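Local structure of 2-oxo-1,2-dihydroquinoline 8-monooxygenase, oxygenase component (1Z02) at residues A[64-69]-A[150-155]; A[76-81]-A[112-117]; A[83-88]-A[134-139]. The protein acts as the oxygenase component of a Rieske monooxygenase that probably hydroxylates 2-oxo-1,2-dihydroquinoline at carbon 8, using a [2Fe-2S] cluster and a mononuclear iron. All coordinates share one frame; numbering follows the deposited sequence.

Interaction 1 of 3, residues A[64-69]-A[150-155]; sequences CGVPIV and VFVRED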
loop_
_atom_site.group_PDB
_atom_site.type_symbol
_atom_site.label_atom_id
_atom_site.label_comp_id
_atom_site.label_asym_id
_atom_site.label_seq_id
_atom_site.Cartn_x
_atom_site.Cartn_y
_atom_site.Cartn_z
ATOM N N CYS A 64 9.047 -17.232 8.847
ATOM C CA CYS A 64 7.828 -18.009 8.630
ATOM C C CYS A 64 6.621 -17.318 9.256
ATOM O O CYS A 64 5.707 -17.978 9.752
ATOM C CB CYS A 64 7.957 -19.425 9.195
ATOM S SG CYS A 64 9.061 -20.506 8.216
ATOM N N GLY A 65 6.633 -15.987 9.229
ATOM C CA GLY A 65 5.542 -15.213 9.794
ATOM C C GLY A 65 5.571 -15.107 11.319
ATOM O O GLY A 65 4.779 -14.372 11.912
ATOM N N VAL A 66 6.491 -15.832 11.951
ATOM C CA VAL A 66 6.615 -15.834 13.405
ATOM C C VAL A 66 7.598 -14.784 13.915
ATOM O O VAL A 66 8.779 -14.792 13.564
ATOM C CB VAL A 66 7.104 -17.209 13.920
ATOM C CG1 VAL A 66 7.153 -17.204 15.436
ATOM C CG2 VAL A 66 6.190 -18.310 13.417
ATOM N N PRO A 67 7.108 -13.847 14.734
ATOM C CA PRO A 67 7.959 -12.799 15.300
ATOM C C PRO A 67 8.830 -13.414 16.407
ATOM O O PRO A 67 8.324 -14.067 17.329
ATOM C CB PRO A 67 6.948 -11.778 15.825
ATOM C CG PRO A 67 5.768 -12.613 16.173
ATOM C CD PRO A 67 5.690 -13.625 15.065
ATOM N N ILE A 68 10.137 -13.206 16.306
ATOM C CA ILE A 68 11.087 -13.769 17.262
ATOM C C ILE A 68 12.044 -12.714 17.811
ATOM O O ILE A 68 12.538 -11.869 17.073
ATOM C CB ILE A 68 11.932 -14.869 16.575
ATOM C CG1 ILE A 68 11.017 -15.987 16.064
ATOM C CG2 ILE A 68 12.954 -15.435 17.549
ATOM C CD1 ILE A 68 11.703 -17.025 15.159
ATOM N N VAL A 69 12.309 -12.773 19.110
ATOM C CA VAL A 69 13.227 -11.845 19.742
ATOM C C VAL A 69 14.372 -12.652 20.354
ATOM O O VAL A 69 14.151 -13.702 20.971
ATOM C CB VAL A 69 12.514 -11.009 20.831
ATOM C CG1 VAL A 69 11.895 -11.931 21.872
ATOM C CG2 VAL A 69 13.496 -10.031 21.473
ATOM N N VAL A 150 18.119 -20.713 14.530
ATOM C CA VAL A 150 16.968 -20.829 15.414
ATOM C C VAL A 150 16.013 -21.844 14.821
ATOM O O VAL A 150 15.844 -21.905 13.602
ATOM C CB VAL A 150 16.221 -19.475 15.569
ATOM C CG1 VAL A 150 15.016 -19.642 16.466
ATOM C CG2 VAL A 150 17.147 -18.433 16.160
ATOM N N PHE A 151 15.413 -22.659 15.680
ATOM C CA PHE A 151 14.456 -23.663 15.233
ATOM C C PHE A 151 13.072 -23.022 15.330
ATOM O O PHE A 151 12.473 -22.976 16.416
ATOM C CB PHE A 151 14.514 -24.903 16.132
ATOM C CG PHE A 151 13.667 -26.044 15.645
ATOM C CD1 PHE A 151 14.021 -26.752 14.500
ATOM C CD2 PHE A 151 12.496 -26.393 16.310
ATOM C CE1 PHE A 151 13.220 -27.788 14.024
ATOM C CE2 PHE A 151 11.684 -27.432 15.838
ATOM C CZ PHE A 151 12.050 -28.127 14.692
ATOM N N VAL A 152 12.580 -22.519 14.199
ATOM C CA VAL A 152 11.274 -21.869 14.145
ATOM C C VAL A 152 10.196 -22.945 14.113
ATOM O O VAL A 152 10.047 -23.668 13.125
ATOM C CB VAL A 152 11.163 -20.967 12.898
ATOM C CG1 VAL A 152 9.884 -20.117 12.969
ATOM C CG2 VAL A 152 12.396 -20.078 12.803
ATOM N N ARG A 153 9.436 -23.043 15.200
ATOM C CA ARG A 153 8.409 -24.068 15.323
ATOM C C ARG A 153 7.035 -23.544 15.708
ATOM O O ARG A 153 6.891 -22.403 16.154
ATOM C CB ARG A 153 8.851 -25.092 16.375
ATOM C CG ARG A 153 9.168 -24.445 17.713
ATOM C CD ARG A 153 9.318 -25.449 18.832
ATOM N NE ARG A 153 9.698 -24.803 20.088
ATOM C CZ ARG A 153 9.942 -25.462 21.217
ATOM N NH1 ARG A 153 10.285 -24.800 22.314
ATOM N NH2 ARG A 153 9.839 -26.787 21.248
ATOM N N GLU A 154 6.025 -24.394 15.536
ATOM C CA GLU A 154 4.660 -24.044 15.910
ATOM C C GLU A 154 4.628 -24.086 17.434
ATOM O O GLU A 154 5.435 -24.781 18.061
ATOM C CB GLU A 154 3.665 -25.071 15.366
ATOM C CG GLU A 154 3.829 -25.422 13.902
ATOM C CD GLU A 154 2.891 -26.530 13.475
ATOM O OE1 GLU A 154 1.714 -26.244 13.181
ATOM O OE2 GLU A 154 3.331 -27.694 13.452
ATOM N N ASP A 155 3.679 -23.368 18.023
ATOM C CA ASP A 155 3.542 -23.302 19.478
ATOM C C ASP A 155 3.481 -24.656 20.170
ATOM O O ASP A 155 3.974 -24.813 21.290
ATOM C CB ASP A 155 2.284 -22.511 19.846
ATOM C CG ASP A 155 2.388 -21.043 19.480
ATOM O OD1 ASP A 155 1.368 -20.345 19.565
ATOM O OD2 ASP A 155 3.485 -20.579 19.121
#

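Interaction 2 of 3, residues A[76-81]-A[112-117]; sequences KVFALK and FDLETG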
loop_
_atom_site.group_PDB
_atom_site.type_symbol
_atom_site.label_atom_id
_atom_site.label_comp_id
_atom_site.label_asym_id
_atom_site.label_seq_id
_atom_site.Cartn_x
_atom_site.Cartn_y
_atom_site.Cartn_z
ATOM N N LYS A 76 25.484 -16.876 26.057
ATOM C CA LYS A 76 24.468 -17.723 25.443
ATOM C C LYS A 76 23.278 -16.937 24.878
ATOM O O LYS A 76 22.772 -16.010 25.511
ATOM C CB LYS A 76 23.975 -18.760 26.454
ATOM C CG LYS A 76 23.084 -19.821 25.847
ATOM C CD LYS A 76 22.639 -20.839 26.881
ATOM C CE LYS A 76 21.717 -21.890 26.258
ATOM N NZ LYS A 76 21.211 -22.866 27.269
ATOM N N VAL A 77 22.837 -17.323 23.683
ATOM C CA VAL A 77 21.708 -16.666 23.020
ATOM C C VAL A 77 20.395 -17.414 23.234
ATOM O O VAL A 77 20.336 -18.639 23.105
ATOM C CB VAL A 77 21.937 -16.556 21.492
ATOM C CG1 VAL A 77 20.753 -15.881 20.828
ATOM C CG2 VAL A 77 23.196 -15.775 21.214
ATOM N N PHE A 78 19.341 -16.667 23.549
ATOM C CA PHE A 78 18.017 -17.247 23.759
ATOM C C PHE A 78 17.042 -16.636 22.769
ATOM O O PHE A 78 17.203 -15.487 22.358
ATOM C CB PHE A 78 17.521 -16.983 25.187
ATOM C CG PHE A 78 18.357 -17.642 26.246
ATOM C CD1 PHE A 78 19.542 -17.056 26.681
ATOM C CD2 PHE A 78 17.983 -18.872 26.776
ATOM C CE1 PHE A 78 20.343 -17.688 27.626
ATOM C CE2 PHE A 78 18.780 -19.514 27.723
ATOM C CZ PHE A 78 19.963 -18.920 28.147
ATOM N N ALA A 79 16.028 -17.401 22.384
ATOM C CA ALA A 79 15.030 -16.899 21.442
ATOM C C ALA A 79 13.626 -17.195 21.965
ATOM O O ALA A 79 13.362 -18.303 22.428
ATOM C CB ALA A 79 15.237 -17.544 20.081
ATOM N N LEU A 80 12.746 -16.193 21.900
ATOM C CA LEU A 80 11.353 -16.300 22.338
ATOM C C LEU A 80 10.487 -15.626 21.275
ATOM O O LEU A 80 11.007 -14.977 20.357
ATOM C CB LEU A 80 11.129 -15.582 23.678
ATOM C CG LEU A 80 11.768 -16.103 24.965
ATOM C CD1 LEU A 80 13.270 -15.924 24.901
ATOM C CD2 LEU A 80 11.200 -15.336 26.163
ATOM N N LYS A 81 9.172 -15.782 21.389
ATOM C CA LYS A 81 8.286 -15.153 20.424
ATOM C C LYS A 81 8.219 -13.674 20.762
ATOM O O LYS A 81 7.966 -13.304 21.907
ATOM C CB LYS A 81 6.885 -15.752 20.481
ATOM C CG LYS A 81 5.969 -15.180 19.415
ATOM C CD LYS A 81 4.553 -15.726 19.556
ATOM C CE LYS A 81 4.470 -17.210 19.205
ATOM N NZ LYS A 81 3.060 -17.700 19.273
ATOM N N PHE A 112 9.169 -12.447 31.122
ATOM C CA PHE A 112 9.290 -13.849 30.750
ATOM C C PHE A 112 10.674 -14.443 30.968
ATOM O O PHE A 112 11.691 -13.757 30.835
ATOM C CB PHE A 112 8.877 -14.035 29.284
ATOM C CG PHE A 112 7.589 -13.354 28.942
ATOM C CD1 PHE A 112 7.584 -12.047 28.481
ATOM C CD2 PHE A 112 6.375 -13.999 29.136
ATOM C CE1 PHE A 112 6.386 -11.384 28.222
ATOM C CE2 PHE A 112 5.173 -13.349 28.881
ATOM C CZ PHE A 112 5.176 -12.037 28.423
ATOM N N ASP A 113 10.692 -15.726 31.313
ATOM C CA ASP A 113 11.934 -16.446 31.548
ATOM C C ASP A 113 12.554 -16.799 30.199
ATOM O O ASP A 113 11.902 -17.396 29.349
ATOM C CB ASP A 113 11.655 -17.716 32.341
ATOM C CG ASP A 113 12.915 -18.441 32.707
ATOM O OD1 ASP A 113 13.813 -17.844 33.254
ATOM O OD2 ASP A 113 13.050 -19.621 32.456
ATOM N N LEU A 114 13.809 -16.413 30.003
ATOM C CA LEU A 114 14.496 -16.672 28.744
ATOM C C LEU A 114 14.556 -18.141 28.366
ATOM O O LEU A 114 14.502 -18.483 27.189
ATOM C CB LEU A 114 15.917 -16.119 28.796
ATOM C CG LEU A 114 16.044 -14.595 28.803
ATOM C CD1 LEU A 114 17.509 -14.220 28.974
ATOM C CD2 LEU A 114 15.497 -14.024 27.510
ATOM N N GLU A 115 14.667 -19.011 29.358
ATOM C CA GLU A 115 14.767 -20.440 29.104
ATOM C C GLU A 115 13.469 -21.150 28.769
ATOM O O GLU A 115 13.393 -21.881 27.793
ATOM C CB GLU A 115 15.369 -21.141 30.315
ATOM C CG GLU A 115 15.487 -22.633 30.125
ATOM C CD GLU A 115 16.896 -23.032 29.821
ATOM O OE1 GLU A 115 17.757 -22.799 30.687
ATOM O OE2 GLU A 115 17.156 -23.565 28.726
ATOM N N THR A 116 12.457 -20.954 29.605
ATOM C CA THR A 116 11.187 -21.632 29.434
ATOM C C THR A 116 10.104 -20.784 28.809
ATOM O O THR A 116 9.105 -21.317 28.337
ATOM C CB THR A 116 10.665 -22.142 30.796
ATOM O OG1 THR A 116 10.367 -21.027 31.657
ATOM C CG2 THR A 116 11.719 -23.012 31.462
ATOM N N GLY A 117 10.289 -19.469 28.847
ATOM C CA GLY A 117 9.314 -18.557 28.282
ATOM C C GLY A 117 8.164 -18.265 29.226
ATOM O O GLY A 117 7.300 -17.444 28.914
HETATM O O HOH W 1 14.508 -19.658 24.589
#

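Interaction 3 of 3, residues A[83-88]-A[134-139]; sequences QCLHRG and TGVTTY. With FES (Fe2/s2 (inorganic) cluster), chain H.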
loop_
_atom_site.group_PDB
_atom_site.type_symbol
_atom_site.label_atom_id
_atom_site.label_comp_id
_atom_site.label_asym_id
_atom_site.label_seq_id
_atom_site.Cartn_x
_atom_site.Cartn_y
_atom_site.Cartn_z
ATOM N N GLN A 83 6.286 -11.270 21.029
ATOM C CA GLN A 83 4.887 -10.864 21.205
ATOM C C GLN A 83 4.450 -11.019 22.657
ATOM O O GLN A 83 4.348 -12.128 23.169
ATOM C CB GLN A 83 3.963 -11.711 20.326
ATOM C CG GLN A 83 2.480 -11.351 20.467
ATOM C CD GLN A 83 1.563 -12.406 19.869
ATOM O OE1 GLN A 83 1.478 -13.535 20.371
ATOM N NE2 GLN A 83 0.877 -12.049 18.787
ATOM N N CYS A 84 4.197 -9.901 23.321
ATOM C CA CYS A 84 3.766 -9.930 24.710
ATOM C C CYS A 84 2.351 -10.489 24.764
ATOM O O CYS A 84 1.512 -10.107 23.943
ATOM C CB CYS A 84 3.788 -8.520 25.295
ATOM S SG CYS A 84 3.329 -8.487 27.046
ATOM N N LEU A 85 2.104 -11.382 25.731
ATOM C CA LEU A 85 0.800 -12.032 25.937
ATOM C C LEU A 85 -0.253 -11.063 26.388
ATOM O O LEU A 85 -1.444 -11.315 26.218
ATOM C CB LEU A 85 0.840 -13.062 27.058
ATOM C CG LEU A 85 2.000 -13.984 27.294
ATOM C CD1 LEU A 85 1.758 -14.885 28.494
ATOM C CD2 LEU A 85 2.181 -14.746 26.055
ATOM N N HIS A 86 0.177 -9.991 27.040
ATOM C CA HIS A 86 -0.780 -9.029 27.532
ATOM C C HIS A 86 -1.525 -8.373 26.386
ATOM O O HIS A 86 -2.677 -8.717 26.122
ATOM C CB HIS A 86 -0.109 -7.947 28.380
ATOM C CG HIS A 86 -1.089 -7.074 29.099
ATOM N ND1 HIS A 86 -0.820 -5.762 29.442
ATOM C CD2 HIS A 86 -2.348 -7.315 29.535
ATOM C CE1 HIS A 86 -1.865 -5.242 30.049
ATOM N NE2 HIS A 86 -2.811 -6.164 30.120
ATOM N N ARG A 87 -0.868 -7.439 25.702
ATOM C CA ARG A 87 -1.510 -6.734 24.602
ATOM C C ARG A 87 -0.771 -6.734 23.261
ATOM O O ARG A 87 -0.883 -5.792 22.478
ATOM C CB ARG A 87 -1.861 -5.313 25.048
ATOM C CG ARG A 87 -2.705 -5.328 26.317
ATOM C CD ARG A 87 -3.381 -4.009 26.602
ATOM N NE ARG A 87 -4.358 -3.679 25.570
ATOM C CZ ARG A 87 -5.280 -2.731 25.690
ATOM N NH1 ARG A 87 -6.119 -2.501 24.693
ATOM N NH2 ARG A 87 -5.364 -2.021 26.806
ATOM N N GLY A 88 -0.018 -7.806 23.018
ATOM C CA GLY A 88 0.660 -8.014 21.744
ATOM C C GLY A 88 1.789 -7.142 21.244
ATOM O O GLY A 88 2.106 -7.165 20.050
ATOM N N THR A 134 0.948 -19.214 32.326
ATOM C CA THR A 134 1.209 -19.225 30.894
ATOM C C THR A 134 2.578 -18.603 30.584
ATOM O O THR A 134 3.351 -18.272 31.487
ATOM C CB THR A 134 0.086 -18.463 30.121
ATOM O OG1 THR A 134 0.314 -18.559 28.711
ATOM C CG2 THR A 134 0.042 -16.995 30.534
ATOM N N GLY A 135 2.877 -18.461 29.301
ATOM C CA GLY A 135 4.141 -17.880 28.891
ATOM C C GLY A 135 4.202 -17.792 27.379
ATOM O O GLY A 135 3.226 -18.115 26.690
ATOM N N VAL A 136 5.335 -17.344 26.850
ATOM C CA VAL A 136 5.501 -17.236 25.403
ATOM C C VAL A 136 6.307 -18.409 24.870
ATOM O O VAL A 136 7.032 -19.072 25.614
ATOM C CB VAL A 136 6.209 -15.927 24.995
ATOM C CG1 VAL A 136 5.329 -14.734 25.328
ATOM C CG2 VAL A 136 7.545 -15.809 25.706
ATOM N N THR A 137 6.170 -18.666 23.575
ATOM C CA THR A 137 6.876 -19.769 22.940
ATOM C C THR A 137 8.396 -19.578 22.969
ATOM O O THR A 137 8.896 -18.451 22.861
ATOM C CB THR A 137 6.438 -19.920 21.461
ATOM O OG1 THR A 137 5.007 -19.995 21.390
ATOM C CG2 THR A 137 7.031 -21.198 20.847
ATOM N N THR A 138 9.127 -20.678 23.122
ATOM C CA THR A 138 10.584 -20.630 23.107
ATOM C C THR A 138 11.052 -21.269 21.811
ATOM O O THR A 138 10.411 -22.181 21.297
ATOM C CB THR A 138 11.229 -21.437 24.269
ATOM O OG1 THR A 138 10.904 -22.824 24.126
ATOM C CG2 THR A 138 10.747 -20.935 25.619
ATOM N N TYR A 139 12.170 -20.794 21.278
ATOM C CA TYR A 139 12.714 -21.358 20.050
ATOM C C TYR A 139 14.150 -21.813 20.283
ATOM O O TYR A 139 15.015 -21.020 20.658
ATOM C CB TYR A 139 12.651 -20.330 18.920
ATOM C CG TYR A 139 11.247 -19.842 18.672
ATOM C CD1 TYR A 139 10.787 -18.662 19.245
ATOM C CD2 TYR A 139 10.347 -20.611 17.938
ATOM C CE1 TYR A 139 9.464 -18.265 19.098
ATOM C CE2 TYR A 139 9.021 -20.223 17.790
ATOM C CZ TYR A 139 8.590 -19.049 18.374
ATOM O OH TYR A 139 7.278 -18.666 18.230
HETATM FE FE1 FES H . 1.250 -4.900 28.662
HETATM FE FE2 FES H . 3.218 -6.069 27.349
HETATM S S1 FES H . 3.021 -5.853 29.491
HETATM S S2 FES H . 1.501 -5.042 26.422
#

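Interaction 1 of 3, residues A[64-69]-A[150-155]
Val66 and Ile68 on strand 66-69 face Val150 and Val152 on strand 150-152 across an axis separation of 10.0 Å. The two strand directions differ by 153°, so they run roughly antiparallel, but at that spacing they belong to different layers and meet through side chains alone. The closest pair of backbone positions is Cys64 CA and Val152 CA, 7.6 Å apart, which places Val152 opposite the start of the 64-69 segment.

Val152 takes part in three of the four touching pairs, because its two methyl groups serve different neighbours. CG1, anti to the backbone N (chi1 -171°), lies alongside Val66, 4.1 Å from Val66 CB and at a like distance from Val66 CG2, the two side chains running past one another head to tail. The same Val152 CG1 also comes within 4.3 Å of Cys64 CB. The second branch, Val152 CG2, meets the tip of Ile68, whose CD1 approaches to 3.9 Å.

This is face-to-face packing of two three-stranded antiparallel sheets, 58-63/66-73/76-81 against 43-49/147-152/141-144, in the beta-sandwich of the Rieske domain. Cys64 and Gly65, both with positive phi, form the type I' turn of the hairpin between strands 58-63 and 66-73, and their backbones bond onward to Pro320 and Ile321. Tyr45 and Ile63 also pack on Val152, while Tyr139 covers both Val66 and Val150.

Ile68 extends its chain fully at chi2 (170°), which carries CD1 over to the facing sheet, where it also reaches Val150 CG1 at 4.4 Å. With every touching pair apolar and all but Val66 buried, dispersion and exclusion of water account for the contact. Phe151 points the other way, its ring meeting those of Trp44 and Phe157.

Interaction 2 of 3, residues A[76-81]-A[112-117]
Leu114 and Ala79 are joined by a water molecule that donates to both carbonyl oxygens, 2.8 Å from Ala79 O and 2.9 Å from Leu114 O. The loop after strand 110-113 is thus coupled to strand 76-81 through solvent, with direct packing around the bridge. Leu114 CB sits over one face of the Phe78 ring, a CH-pi contact 4.2 Å from the centroid and 26° off the normal. The two side chains are set roughly perpendicular; Phe78 has CG anti to its carbonyl carbon (chi1 -64°), which turns the ring beneath that CB. Leu80 forks beside it: CD1 meets Leu114 CD2 at 3.9 Å, and CD2 reaches Phe112 CB.

The turn that presents Leu114 belongs to the hairpin of strands 110-113 and 119-122 in the cluster-binding part of the Rieske fold. It is an Asx motif. Asp113 OD2 takes Thr116 N (3.2 Å) from above the carboxylate plane and Thr116 OG1 with its anti lone pair, and Gly117 N bonds to Asp113 O. Lys76 NZ and Glu115 OE2, 4.4 Å apart, lie beyond salt-bridge range. Apolar packing therefore does most of the joining, with the water supplying a donor to each carbonyl oxygen and the opposite charges probably adding a modest attraction at the solvent-facing end.

Interaction 3 of 3, residues A[83-88]-A[134-139]
Leu85 leads the contact with the 134-139 segment, its CB directed toward it. CG, anti to the carbonyl carbon (chi1 -39°), comes 3.9 Å from Val136 CG1. From there the branches part. CD1 meets Thr134 CG2 tip to tip at 3.4 Å, whereas CD2 lies against Val136 CG1 at 3.2 Å and touches Gly135 O at 3.6 Å. Both carbon-carbon distances are shorter than normal and are best treated as doubtful. The same Val136 CG1 also rests on Gln83 O.

Leu85 is the middle residue of the Cys-X-His motif of a Rieske centre. Cys84 SG binds FE2 and His86 ND1 binds FE1, each at 2.4 Å, while Cys105 and His108 complete the two sites. His86 N donates a hydrogen bond back to Cys84 SG at 3.5 Å, which ties the two ligands together.

Phe112 of strand 110-113 packs on both Leu85 and Val136, and Leu80 of strand 76-81 adds to the Val136 side. A second subunit also packs on the cluster loop: its Gln386 packs on Leu85, its Asp391 bonds His86 NE2, and its helices 209-216 and 363-376 supply Glu214 and Met372 to Arg87.

In the fold
The three contacts lie 11 to 12 Å apart between centres and touch one another pairwise. Interactions 1 and 2 use neighbouring strands of one sheet, linked by a probable hydrogen bond from Val69 N to Leu80 O (2.8 Å). Asp155 OD2 ties all three, forming a salt bridge with Lys81 NZ at 2.9 Å and probably bonding Thr137 OG1 of interaction 3. Interactions 2 and 3 meet where Gly117 O lies 2.9 Å from Val136 N. Toward the [2Fe-2S] cluster the roles are graded: interaction 3 holds two of its ligands, interaction 2 approaches through Phe112, whose side chain is about 6 Å from the cluster, and interaction 1 lies away from it, between the two sheets of strands 66-73 and 147-152.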